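Local coordinates for protein putative adhesin (Bacteroides thetaiotaomicron, PDB 4QDG) that probably serves as an outer-membrane lipoprotein of the FimB/Mfa2 fimbrillin family, anchoring a pilus to the cell surface, and binds magnesium ions, at residues 38-43 / 67-72; 43-48 / 73-78; 156-161 / 282-287; 163-168 / 215-220. One frame throughout, in Å; residues are numbered along the deposited sequence. Where two conformers were deposited one is given.

Interaction 1: 38-43 / 67-72; sequences LTLLVY and MKLDLK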
# COMPACT_ATOMS: atom_id res chain seq x y z
N LEU A 38 14.24 7.69 2.46
CA LEU A 38 13.48 8.83 2.03
C LEU A 38 14.09 9.48 0.80
O LEU A 38 15.30 9.68 0.74
CB LEU A 38 13.42 9.80 3.22
CG LEU A 38 12.73 11.15 3.07
CD1 LEU A 38 11.22 10.99 2.78
CD2 LEU A 38 12.97 11.95 4.30
N THR A 39 13.25 9.80 -0.18
CA THR A 39 13.63 10.50 -1.39
C THR A 39 12.85 11.79 -1.37
O THR A 39 11.62 11.76 -1.41
CB THR A 39 13.36 9.65 -2.66
OG1 THR A 39 14.09 8.43 -2.60
CG2 THR A 39 13.72 10.39 -3.95
N LEU A 40 13.54 12.91 -1.31
CA LEU A 40 12.89 14.23 -1.29
C LEU A 40 13.28 15.00 -2.58
O LEU A 40 14.46 15.20 -2.86
CB LEU A 40 13.28 15.00 0.00
CG LEU A 40 12.61 16.36 0.30
CD1 LEU A 40 13.24 17.49 -0.52
CD2 LEU A 40 11.08 16.32 0.22
N LEU A 41 12.27 15.42 -3.34
CA LEU A 41 12.45 16.14 -4.61
C LEU A 41 12.02 17.58 -4.47
O LEU A 41 10.99 17.86 -3.85
CB LEU A 41 11.66 15.47 -5.74
CG LEU A 41 11.97 14.00 -5.99
CD1 LEU A 41 10.78 13.31 -6.53
CD2 LEU A 41 13.14 13.85 -6.91
N VAL A 42 12.83 18.50 -5.03
CA VAL A 42 12.62 19.94 -4.96
C VAL A 42 12.27 20.44 -6.34
O VAL A 42 13.03 20.22 -7.28
CB VAL A 42 13.85 20.72 -4.36
CG1 VAL A 42 13.52 22.21 -4.15
CG2 VAL A 42 14.35 20.10 -3.05
N TYR A 43 11.15 21.15 -6.45
CA TYR A 43 10.68 21.80 -7.67
C TYR A 43 10.45 23.28 -7.39
O TYR A 43 10.08 23.65 -6.27
CB TYR A 43 9.38 21.14 -8.19
CG TYR A 43 9.56 19.68 -8.56
CD1 TYR A 43 10.15 19.31 -9.77
CD2 TYR A 43 9.14 18.67 -7.70
CE1 TYR A 43 10.35 17.97 -10.09
CE2 TYR A 43 9.32 17.32 -8.03
CZ TYR A 43 9.92 16.97 -9.23
OH TYR A 43 10.06 15.64 -9.55
N MSE A 67 14.69 17.97 7.84
CA MSE A 67 15.59 18.14 6.72
C MSE A 67 15.76 19.63 6.47
O MSE A 67 14.82 20.30 6.06
CB MSE A 67 15.08 17.43 5.46
CG MSE A 67 16.09 17.49 4.32
SE MSE A 67 15.36 16.84 2.66
CE MSE A 67 15.34 14.91 3.11
N LYS A 68 16.98 20.13 6.74
CA LYS A 68 17.34 21.52 6.52
C LYS A 68 17.76 21.69 5.07
O LYS A 68 18.63 20.97 4.60
CB LYS A 68 18.46 21.90 7.48
CG LYS A 68 18.93 23.33 7.39
CD LYS A 68 20.11 23.57 8.37
CE LYS A 68 21.45 23.06 7.88
NZ LYS A 68 22.02 23.91 6.80
N LEU A 69 17.10 22.61 4.35
CA LEU A 69 17.44 22.87 2.97
C LEU A 69 17.78 24.32 2.77
O LEU A 69 16.91 25.18 2.93
CB LEU A 69 16.32 22.46 1.98
CG LEU A 69 16.01 20.97 1.82
CD1 LEU A 69 14.70 20.77 1.05
CD2 LEU A 69 17.11 20.26 1.08
N ASP A 70 19.02 24.59 2.37
CA ASP A 70 19.45 25.93 1.99
C ASP A 70 18.94 26.18 0.58
O ASP A 70 19.25 25.41 -0.32
CB ASP A 70 20.98 26.10 2.11
CG ASP A 70 21.44 26.17 3.55
OD1 ASP A 70 21.07 27.14 4.24
OD2 ASP A 70 22.12 25.23 3.99
N LEU A 71 18.07 27.19 0.41
CA LEU A 71 17.46 27.49 -0.88
C LEU A 71 17.40 28.97 -1.15
O LEU A 71 17.24 29.78 -0.23
CB LEU A 71 16.02 26.91 -0.95
CG LEU A 71 15.86 25.38 -0.98
CD1 LEU A 71 14.44 24.98 -0.75
CD2 LEU A 71 16.42 24.78 -2.27
N LYS A 72 17.50 29.33 -2.44
CA LYS A 72 17.33 30.70 -2.92
C LYS A 72 15.87 31.11 -2.61
O LYS A 72 14.97 30.29 -2.84
CB LYS A 72 17.63 30.74 -4.43
CG LYS A 72 17.44 32.11 -5.09
CD LYS A 72 17.41 32.01 -6.62
CE LYS A 72 16.05 31.66 -7.20
NZ LYS A 72 16.16 31.18 -8.61

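Interaction 2: 43-48 / 73-78; sequences YDENGN and QGNYHF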
# COMPACT_ATOMS: atom_id res chain seq x y z
N TYR A 43 11.15 21.15 -6.45
CA TYR A 43 10.68 21.80 -7.67
C TYR A 43 10.45 23.28 -7.39
O TYR A 43 10.08 23.65 -6.27
CB TYR A 43 9.38 21.14 -8.19
CG TYR A 43 9.56 19.68 -8.56
CD1 TYR A 43 10.15 19.31 -9.77
CD2 TYR A 43 9.14 18.67 -7.70
CE1 TYR A 43 10.35 17.97 -10.09
CE2 TYR A 43 9.32 17.32 -8.03
CZ TYR A 43 9.92 16.97 -9.23
OH TYR A 43 10.06 15.64 -9.55
N ASP A 44 10.59 24.13 -8.40
CA ASP A 44 10.30 25.55 -8.21
C ASP A 44 8.77 25.78 -8.36
O ASP A 44 8.01 24.82 -8.57
CB ASP A 44 11.11 26.44 -9.17
CG ASP A 44 10.93 26.19 -10.66
OD1 ASP A 44 9.77 25.92 -11.09
OD2 ASP A 44 11.92 26.35 -11.41
N GLU A 45 8.33 27.05 -8.28
CA GLU A 45 6.91 27.44 -8.38
C GLU A 45 6.30 27.03 -9.73
O GLU A 45 5.10 26.78 -9.77
CB GLU A 45 6.78 28.95 -8.14
CG GLU A 45 5.36 29.41 -7.84
CD GLU A 45 5.20 30.84 -7.36
OE1 GLU A 45 5.77 31.76 -8.00
OE2 GLU A 45 4.45 31.04 -6.39
N ASN A 46 7.11 26.96 -10.81
CA ASN A 46 6.64 26.58 -12.15
C ASN A 46 6.66 25.07 -12.38
O ASN A 46 6.26 24.61 -13.45
CB ASN A 46 7.48 27.28 -13.23
CG ASN A 46 7.36 28.78 -13.25
OD1 ASN A 46 8.36 29.49 -13.37
ND2 ASN A 46 6.14 29.29 -13.16
N GLY A 47 7.14 24.32 -11.39
CA GLY A 47 7.25 22.88 -11.46
C GLY A 47 8.52 22.35 -12.08
O GLY A 47 8.56 21.18 -12.46
N ASN A 48 9.58 23.16 -12.19
CA ASN A 48 10.84 22.67 -12.78
C ASN A 48 11.75 22.09 -11.73
O ASN A 48 11.89 22.67 -10.64
CB ASN A 48 11.57 23.76 -13.57
CG ASN A 48 10.72 24.40 -14.64
OD1 ASN A 48 10.49 25.62 -14.62
ND2 ASN A 48 10.18 23.59 -15.56
N GLN A 73 15.66 32.34 -2.07
CA GLN A 73 14.33 32.87 -1.72
C GLN A 73 13.30 32.50 -2.80
O GLN A 73 13.55 32.71 -3.98
CB GLN A 73 14.39 34.39 -1.49
CG GLN A 73 13.17 34.98 -0.75
CD GLN A 73 13.27 36.47 -0.47
OE1 GLN A 73 14.35 37.05 -0.29
NE2 GLN A 73 12.12 37.11 -0.35
N GLY A 74 12.18 31.94 -2.38
CA GLY A 74 11.11 31.55 -3.30
C GLY A 74 10.07 30.60 -2.75
O GLY A 74 10.16 30.16 -1.60
N ASN A 75 9.08 30.29 -3.59
CA ASN A 75 8.00 29.37 -3.26
C ASN A 75 8.32 28.05 -3.96
O ASN A 75 8.53 28.05 -5.17
CB ASN A 75 6.65 29.98 -3.68
CG ASN A 75 5.43 29.19 -3.26
OD1 ASN A 75 5.32 28.67 -2.15
ND2 ASN A 75 4.45 29.14 -4.15
N TYR A 76 8.45 26.95 -3.19
CA TYR A 76 8.84 25.63 -3.73
C TYR A 76 7.78 24.57 -3.50
O TYR A 76 6.97 24.71 -2.60
CB TYR A 76 10.15 25.14 -3.10
CG TYR A 76 11.35 25.97 -3.47
CD1 TYR A 76 11.67 27.13 -2.77
CD2 TYR A 76 12.19 25.60 -4.52
CE1 TYR A 76 12.76 27.92 -3.12
CE2 TYR A 76 13.31 26.36 -4.86
CZ TYR A 76 13.59 27.52 -4.15
OH TYR A 76 14.70 28.28 -4.46
N HIS A 77 7.80 23.50 -4.34
CA HIS A 77 6.92 22.35 -4.21
C HIS A 77 7.80 21.13 -4.00
O HIS A 77 8.73 20.89 -4.79
CB HIS A 77 5.97 22.18 -5.40
CG HIS A 77 4.99 21.05 -5.20
ND1 HIS A 77 3.89 21.19 -4.35
CD2 HIS A 77 5.01 19.80 -5.69
CE1 HIS A 77 3.29 20.02 -4.35
NE2 HIS A 77 3.91 19.15 -5.16
N PHE A 78 7.60 20.44 -2.87
CA PHE A 78 8.39 19.29 -2.46
C PHE A 78 7.63 18.00 -2.59
O PHE A 78 6.47 17.94 -2.20
CB PHE A 78 8.82 19.46 -0.99
CG PHE A 78 9.63 20.71 -0.76
CD1 PHE A 78 11.01 20.71 -0.96
CD2 PHE A 78 9.02 21.87 -0.30
CE1 PHE A 78 11.77 21.86 -0.73
CE2 PHE A 78 9.78 23.01 -0.04
CZ PHE A 78 11.15 23.00 -0.27
O HOH W 1 10.15 29.01 -7.22

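Interaction 3: 156-161 / 282-287; sequences VLQQMN and IFFLSP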
# COMPACT_ATOMS: atom_id res chain seq x y z
N VAL A 156 -8.27 -16.21 4.06
CA VAL A 156 -8.43 -17.42 4.85
C VAL A 156 -9.63 -18.24 4.34
O VAL A 156 -10.69 -17.67 4.05
CB VAL A 156 -8.53 -17.11 6.36
CG1 VAL A 156 -8.88 -18.36 7.18
CG2 VAL A 156 -7.23 -16.50 6.88
N LEU A 157 -9.44 -19.56 4.19
CA LEU A 157 -10.49 -20.51 3.83
C LEU A 157 -10.73 -21.37 5.05
O LEU A 157 -9.79 -21.97 5.57
CB LEU A 157 -10.15 -21.35 2.59
CG LEU A 157 -9.67 -20.63 1.33
CD1 LEU A 157 -9.45 -21.61 0.23
CD2 LEU A 157 -10.68 -19.56 0.88
N GLN A 158 -11.97 -21.33 5.58
CA GLN A 158 -12.36 -22.03 6.80
C GLN A 158 -13.62 -22.84 6.60
O GLN A 158 -14.60 -22.33 6.11
CB GLN A 158 -12.59 -21.00 7.90
CG GLN A 158 -12.98 -21.60 9.27
CD GLN A 158 -12.78 -20.64 10.41
OE1 GLN A 158 -12.03 -19.65 10.30
NE2 GLN A 158 -13.40 -20.93 11.54
N GLN A 159 -13.61 -24.11 7.01
CA GLN A 159 -14.84 -24.90 6.90
C GLN A 159 -15.79 -24.51 8.01
O GLN A 159 -15.37 -24.38 9.15
CB GLN A 159 -14.57 -26.40 6.94
CG GLN A 159 -14.14 -26.93 5.59
CD GLN A 159 -14.54 -28.36 5.44
OE1 GLN A 159 -15.73 -28.68 5.41
NE2 GLN A 159 -13.55 -29.24 5.34
N MSE A 160 -17.06 -24.28 7.66
CA MSE A 160 -18.15 -23.95 8.57
C MSE A 160 -18.29 -25.02 9.66
O MSE A 160 -18.51 -24.67 10.82
CB MSE A 160 -19.44 -23.82 7.79
CG MSE A 160 -20.53 -23.12 8.57
SE MSE A 160 -22.27 -23.46 7.79
CE MSE A 160 -22.53 -25.26 8.48
N ASN A 161 -18.17 -26.31 9.30
CA ASN A 161 -18.29 -27.43 10.25
C ASN A 161 -17.01 -27.62 11.11
O ASN A 161 -17.07 -28.32 12.12
CB ASN A 161 -18.66 -28.75 9.54
CG ASN A 161 -17.65 -29.29 8.56
OD1 ASN A 161 -16.52 -28.80 8.43
ND2 ASN A 161 -18.04 -30.31 7.82
N ILE A 282 -11.89 -13.81 5.71
CA ILE A 282 -12.21 -15.21 5.97
C ILE A 282 -13.44 -15.59 5.17
O ILE A 282 -14.50 -14.98 5.33
CB ILE A 282 -12.39 -15.54 7.48
CG1 ILE A 282 -11.14 -15.08 8.30
CG2 ILE A 282 -12.65 -17.04 7.66
CD1 ILE A 282 -11.34 -15.08 9.78
N PHE A 283 -13.28 -16.60 4.31
CA PHE A 283 -14.36 -17.17 3.52
C PHE A 283 -14.71 -18.54 4.12
O PHE A 283 -13.81 -19.33 4.41
CB PHE A 283 -13.97 -17.27 2.03
CG PHE A 283 -13.71 -15.94 1.35
CD1 PHE A 283 -12.46 -15.33 1.43
CD2 PHE A 283 -14.70 -15.32 0.59
CE1 PHE A 283 -12.22 -14.10 0.80
CE2 PHE A 283 -14.46 -14.10 -0.03
CZ PHE A 283 -13.22 -13.50 0.07
N PHE A 284 -16.00 -18.80 4.33
CA PHE A 284 -16.44 -20.07 4.92
C PHE A 284 -16.86 -21.03 3.82
O PHE A 284 -17.51 -20.63 2.85
CB PHE A 284 -17.54 -19.86 5.96
CG PHE A 284 -17.05 -19.00 7.10
CD1 PHE A 284 -16.34 -19.57 8.16
CD2 PHE A 284 -17.22 -17.62 7.08
CE1 PHE A 284 -15.85 -18.77 9.20
CE2 PHE A 284 -16.71 -16.82 8.09
CZ PHE A 284 -16.01 -17.40 9.14
N LEU A 285 -16.39 -22.28 3.93
CA LEU A 285 -16.65 -23.32 2.94
C LEU A 285 -17.51 -24.43 3.48
O LEU A 285 -17.43 -24.78 4.66
CB LEU A 285 -15.33 -23.93 2.39
CG LEU A 285 -14.22 -22.96 1.91
CD1 LEU A 285 -13.02 -23.73 1.36
CD2 LEU A 285 -14.74 -21.94 0.89
N SER A 286 -18.30 -25.00 2.59
CA SER A 286 -19.13 -26.17 2.83
C SER A 286 -18.24 -27.45 2.68
O SER A 286 -17.13 -27.32 2.13
CB SER A 286 -20.30 -26.17 1.85
OG SER A 286 -19.84 -25.98 0.53
N PRO A 287 -18.67 -28.67 3.14
CA PRO A 287 -17.79 -29.86 3.01
C PRO A 287 -17.29 -30.16 1.60
O PRO A 287 -16.20 -30.71 1.47
CB PRO A 287 -18.65 -31.01 3.53
CG PRO A 287 -19.57 -30.35 4.50
CD PRO A 287 -19.91 -29.01 3.87
O HOH W 2 -18.14 -27.07 6.36

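Interaction 4: 163-168 / 215-220; sequences EPVDDK and VVAYAE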
# COMPACT_ATOMS: atom_id res chain seq x y z
N GLU A 163 -14.01 -28.87 9.90
CA GLU A 163 -13.09 -29.84 9.30
C GLU A 163 -11.94 -29.09 8.58
O GLU A 163 -12.11 -27.91 8.23
CB GLU A 163 -13.82 -30.82 8.34
CG GLU A 163 -14.67 -31.86 9.07
CD GLU A 163 -14.01 -32.59 10.22
OE1 GLU A 163 -12.95 -33.22 10.01
OE2 GLU A 163 -14.56 -32.53 11.35
N PRO A 164 -10.74 -29.71 8.40
CA PRO A 164 -9.61 -28.95 7.83
C PRO A 164 -9.79 -28.49 6.37
O PRO A 164 -10.68 -28.95 5.65
CB PRO A 164 -8.42 -29.90 7.98
CG PRO A 164 -9.02 -31.25 8.15
CD PRO A 164 -10.33 -31.07 8.81
N VAL A 165 -9.00 -27.47 5.99
CA VAL A 165 -8.90 -26.94 4.63
C VAL A 165 -7.42 -27.03 4.25
O VAL A 165 -6.57 -26.50 4.97
CB VAL A 165 -9.49 -25.53 4.39
CG1 VAL A 165 -9.35 -25.14 2.91
CG2 VAL A 165 -10.95 -25.46 4.80
N ASP A 166 -7.11 -27.77 3.18
CA ASP A 166 -5.73 -27.92 2.71
C ASP A 166 -5.44 -26.81 1.72
O ASP A 166 -6.05 -26.77 0.66
CB ASP A 166 -5.53 -29.31 2.08
CG ASP A 166 -4.15 -29.58 1.50
OD1 ASP A 166 -3.23 -28.77 1.75
OD2 ASP A 166 -3.98 -30.62 0.83
N ASP A 167 -4.52 -25.91 2.09
CA ASP A 167 -4.14 -24.76 1.26
C ASP A 167 -3.59 -25.17 -0.10
O ASP A 167 -3.75 -24.43 -1.07
CB ASP A 167 -3.09 -23.91 1.98
CG ASP A 167 -1.76 -24.61 2.13
OD1 ASP A 167 -1.69 -25.57 2.92
OD2 ASP A 167 -0.80 -24.25 1.41
N LYS A 168 -2.94 -26.35 -0.17
CA LYS A 168 -2.29 -26.89 -1.36
C LYS A 168 -3.30 -27.26 -2.44
O LYS A 168 -2.92 -27.45 -3.59
CB LYS A 168 -1.42 -28.10 -1.00
CG LYS A 168 -0.24 -27.78 -0.08
CD LYS A 168 0.55 -29.05 0.29
CE LYS A 168 0.12 -29.63 1.61
NZ LYS A 168 -1.02 -30.57 1.47
N VAL A 215 -8.50 -26.26 11.46
CA VAL A 215 -7.34 -25.94 10.62
C VAL A 215 -7.85 -25.26 9.36
O VAL A 215 -8.69 -25.79 8.63
CB VAL A 215 -6.46 -27.19 10.32
CG1 VAL A 215 -5.29 -26.83 9.40
CG2 VAL A 215 -5.95 -27.82 11.61
N VAL A 216 -7.35 -24.05 9.15
CA VAL A 216 -7.75 -23.23 8.03
C VAL A 216 -6.59 -23.12 7.05
O VAL A 216 -5.43 -23.36 7.40
CB VAL A 216 -8.24 -21.83 8.52
CG1 VAL A 216 -9.34 -21.96 9.57
CG2 VAL A 216 -7.11 -20.98 9.06
N ALA A 217 -6.91 -22.74 5.82
CA ALA A 217 -5.95 -22.45 4.76
C ALA A 217 -5.77 -20.95 4.72
O ALA A 217 -6.73 -20.19 4.93
CB ALA A 217 -6.48 -22.98 3.42
N TYR A 218 -4.56 -20.48 4.44
CA TYR A 218 -4.34 -19.04 4.31
C TYR A 218 -3.39 -18.77 3.18
O TYR A 218 -2.57 -19.62 2.85
CB TYR A 218 -3.81 -18.40 5.62
CG TYR A 218 -2.35 -18.64 5.89
CD1 TYR A 218 -1.37 -17.80 5.37
CD2 TYR A 218 -1.94 -19.71 6.68
CE1 TYR A 218 -0.01 -18.04 5.58
CE2 TYR A 218 -0.58 -19.96 6.91
CZ TYR A 218 0.38 -19.13 6.35
OH TYR A 218 1.71 -19.38 6.56
N ALA A 219 -3.50 -17.57 2.60
CA ALA A 219 -2.63 -16.99 1.59
C ALA A 219 -2.45 -15.49 1.88
O ALA A 219 -3.41 -14.77 2.11
CB ALA A 219 -3.21 -17.18 0.21
N GLU A 220 -1.19 -15.03 1.87
CA GLU A 220 -0.86 -13.63 2.06
C GLU A 220 -0.46 -13.06 0.70
O GLU A 220 0.44 -13.58 0.06
CB GLU A 220 0.25 -13.47 3.08
CG GLU A 220 -0.08 -14.12 4.42
CD GLU A 220 -0.14 -13.20 5.62
OE1 GLU A 220 -0.26 -11.97 5.45
OE2 GLU A 220 -0.07 -13.73 6.75
O HOH W 3 -11.32 -25.13 8.60

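Interaction 1: 38-43 / 67-72
L40 and M67, a selenomethionine, meet where strands 38-43 and 67-70 face each other across a hydrophobic core, consistent with the transthyretin-like beta sandwich of this family. The strand axes stay 11.2 Å apart at their closest. They run 27° from parallel, so side chains make the contact and the backbones do not pair.

Packing is tightest around M67, at the start of strand 67-70. The side chain of L40 lies obliquely across the end of M67, with L40 CG 3.7 Å from M67 SE. M67 CE turns back toward L40 CB and also meets L38 CD2. The turn comes from the last torsion of M67 (chi3 -73°), which bends an otherwise extended chain. It brings the methyl group against both leucines. F19 of strand 15-20 touches L38, L40 and M67.

Further along, the contact thins. L69 meets L40 tip to tip through its CD1 branch and reaches V42 CG2 only at 4.2 Å. L71, already beyond the strand and partly exposed, grazes V42. F78 of strand 75-82 packs on both L40 and L69.

The outer side of strand 67-70 is quite different. K68 and D70 point to solvent and form a salt bridge on the surface. D70 OD1 also bonds to the hydroxyl of Y139. At the loosest point of the core side, L71 CD2 lies 4.3 Å from V42 CG1.

Interaction 2: 43-48 / 73-78
The rings of Y43 and Y76 both have a carbonyl oxygen of the facing strand at their edge. H77 O lies near the plane of the Y43 ring. Y43 O lies near the plane of the Y76 ring, 3.4 Å from Y76 CD2. The backbone carbonyl carbon of N48 also sits at the edge of the Y43 ring, in its plane. The CA of D44 approaches the Y76 ring obliquely. The H77 ring meets Y103 edge-to-face. Each tyrosine has CG beside its own backbone N (chi1 -62° for Y43, -66° for Y76), which brings one ring edge to that carbonyl.

Y43 and H77 form an antiparallel hydrogen-bonded pair. Y43 N gives a bond to H77 O of 2.9 Å. H77 N returns one to Y43 O at 3.0 Å, and this bond is straighter.

Past this pair the chain folds into a type I beta turn from D44 to G47. D44 OD1 accepts from N48 N, which comes from above the carboxylate plane. Here water 1 bridges the two segments, accepting from E45 N and donating to N75 O. At the outer edge N75 ND2 gives E45 OE2 a bond of 2.9 Å. It arrives on the anti side, tilted from the carboxylate plane, and the amide and carboxylate planes stand 80° apart.

Y76 OH bonds to K72 O in the preceding loop. The ring nitrogens of H77 bond to T132 and E130 of strand 127-137. Direct backbone bonds thus join the strands at Y43, whereas a water and an amide-carboxylate bond take over at the turn.

Interaction 3: 156-161 / 282-287
V156 and I282 lie side by side on one face of the sheet and point the same way. Their strands run parallel, in register from V156-I282 to Q159-L285. Q158 and F284 continue this face. In Q158, CG anti to the backbone N (chi1 -178°) and an extended chain carry the amide along the F284 ring. Q158 CD comes 3.8 Å from F284 CE1, with the amide and ring planes 62° apart. I282 CG2 covers one face of that ring near its rim, and also touches Q158.

L157, F283 and L285, with Q159 at the end, lie on the other face. The first three have CG beside the backbone N. L157 CB packs on L285 CD1 at 3.9 Å, while L157 CD2 rests against F283 CB. I248 of strand 246-251 packs on L157 and F283, and W291 meets the F283 ring edge-to-face.

Four backbone bonds tie the strands. F283 N to V156 O, 2.8 Å long, is almost perfectly straight at 179°. Q158 uses both its N and its O, bonding to F283 O and L285 N.

The pairing ends at M160 N, which donates to L285 O. Water 2 then donates to L285 O and Q159 OE1 and accepts from N161 N. The amide nitrogen of Q159 is held elsewhere, by P164 O. N161 ND2 lies 3.7 Å from P287 CG, and N161 OD1 accepts from E163 N. Two adjacent parallel strands with a largely apolar face packed against strands 246-251 and 170-176 are consistent with the beta-sandwich architecture of this fimbrillin family.

Interaction 4: 163-168 / 215-220
E163 O and V215 O are bridged by water 3, which donates to both carbonyl oxygens. The side chain of E163 turns elsewhere, to a salt bridge with R212. P164 comes next. Its CB lies 4.1 Å from V215 CB, and its CA-H points at V215 O in a C-H...O contact of 3.4 Å measured from P164 CA.

V165 gives the one direct hydrogen bond between the segments, from V165 N to V215 O at 3.1 Å. The bond is bent, at 138°, and the donor stands 37° out of the carbonyl plane. V215 O receives both this N-H and a hydrogen of water 3. V165 is also the main apolar link. With CG1 anti to the backbone N (chi1 -178°), that methyl meets A217 CB at 3.6 Å. L157, Q159 and F170 also touch V165, which is buried among them.

D166 turns away from strand 215-220. Its OD1 accepts from K168 N, closing an Asx turn, and from K168 NZ in a salt bridge. The two donors reach OD1 from opposite faces of the carboxylate plane. These bonds probably stabilise the bend that leads into the 3-10 segment.

D167 comes back to the strand. Its CA lies 3.6 Å from A217 CB, so the small methyl of A217 sits against both V165 and D167. The D167 carboxylate leads away.

The arrangement is a connection between strands 140-159 and 170-176 that lies along strand 213-223. The loop leads from one sheet to the other, consistent with the transthyretin-like beta sandwich of this family.

The four contacts form two groups on opposite sides of the chain's centre. Interactions 1 and 2 lie 10 Å apart between centres. They share Y43 and strand 38-44, and their segments alternate along the chain. F78 and Y76 of interaction 2 pack on L69, L71 and V42 of interaction 1. Interactions 3 and 4 are 9 Å apart and come later in the sequence. Segments 163-168 and 215-220 both fall between the two segments of interaction 3. Strands 140-159 and 213-223 are neighbours and connect the pair. The groups are 49 to 55 Å apart, centre to centre, so they lie in different ends of an elongated molecule.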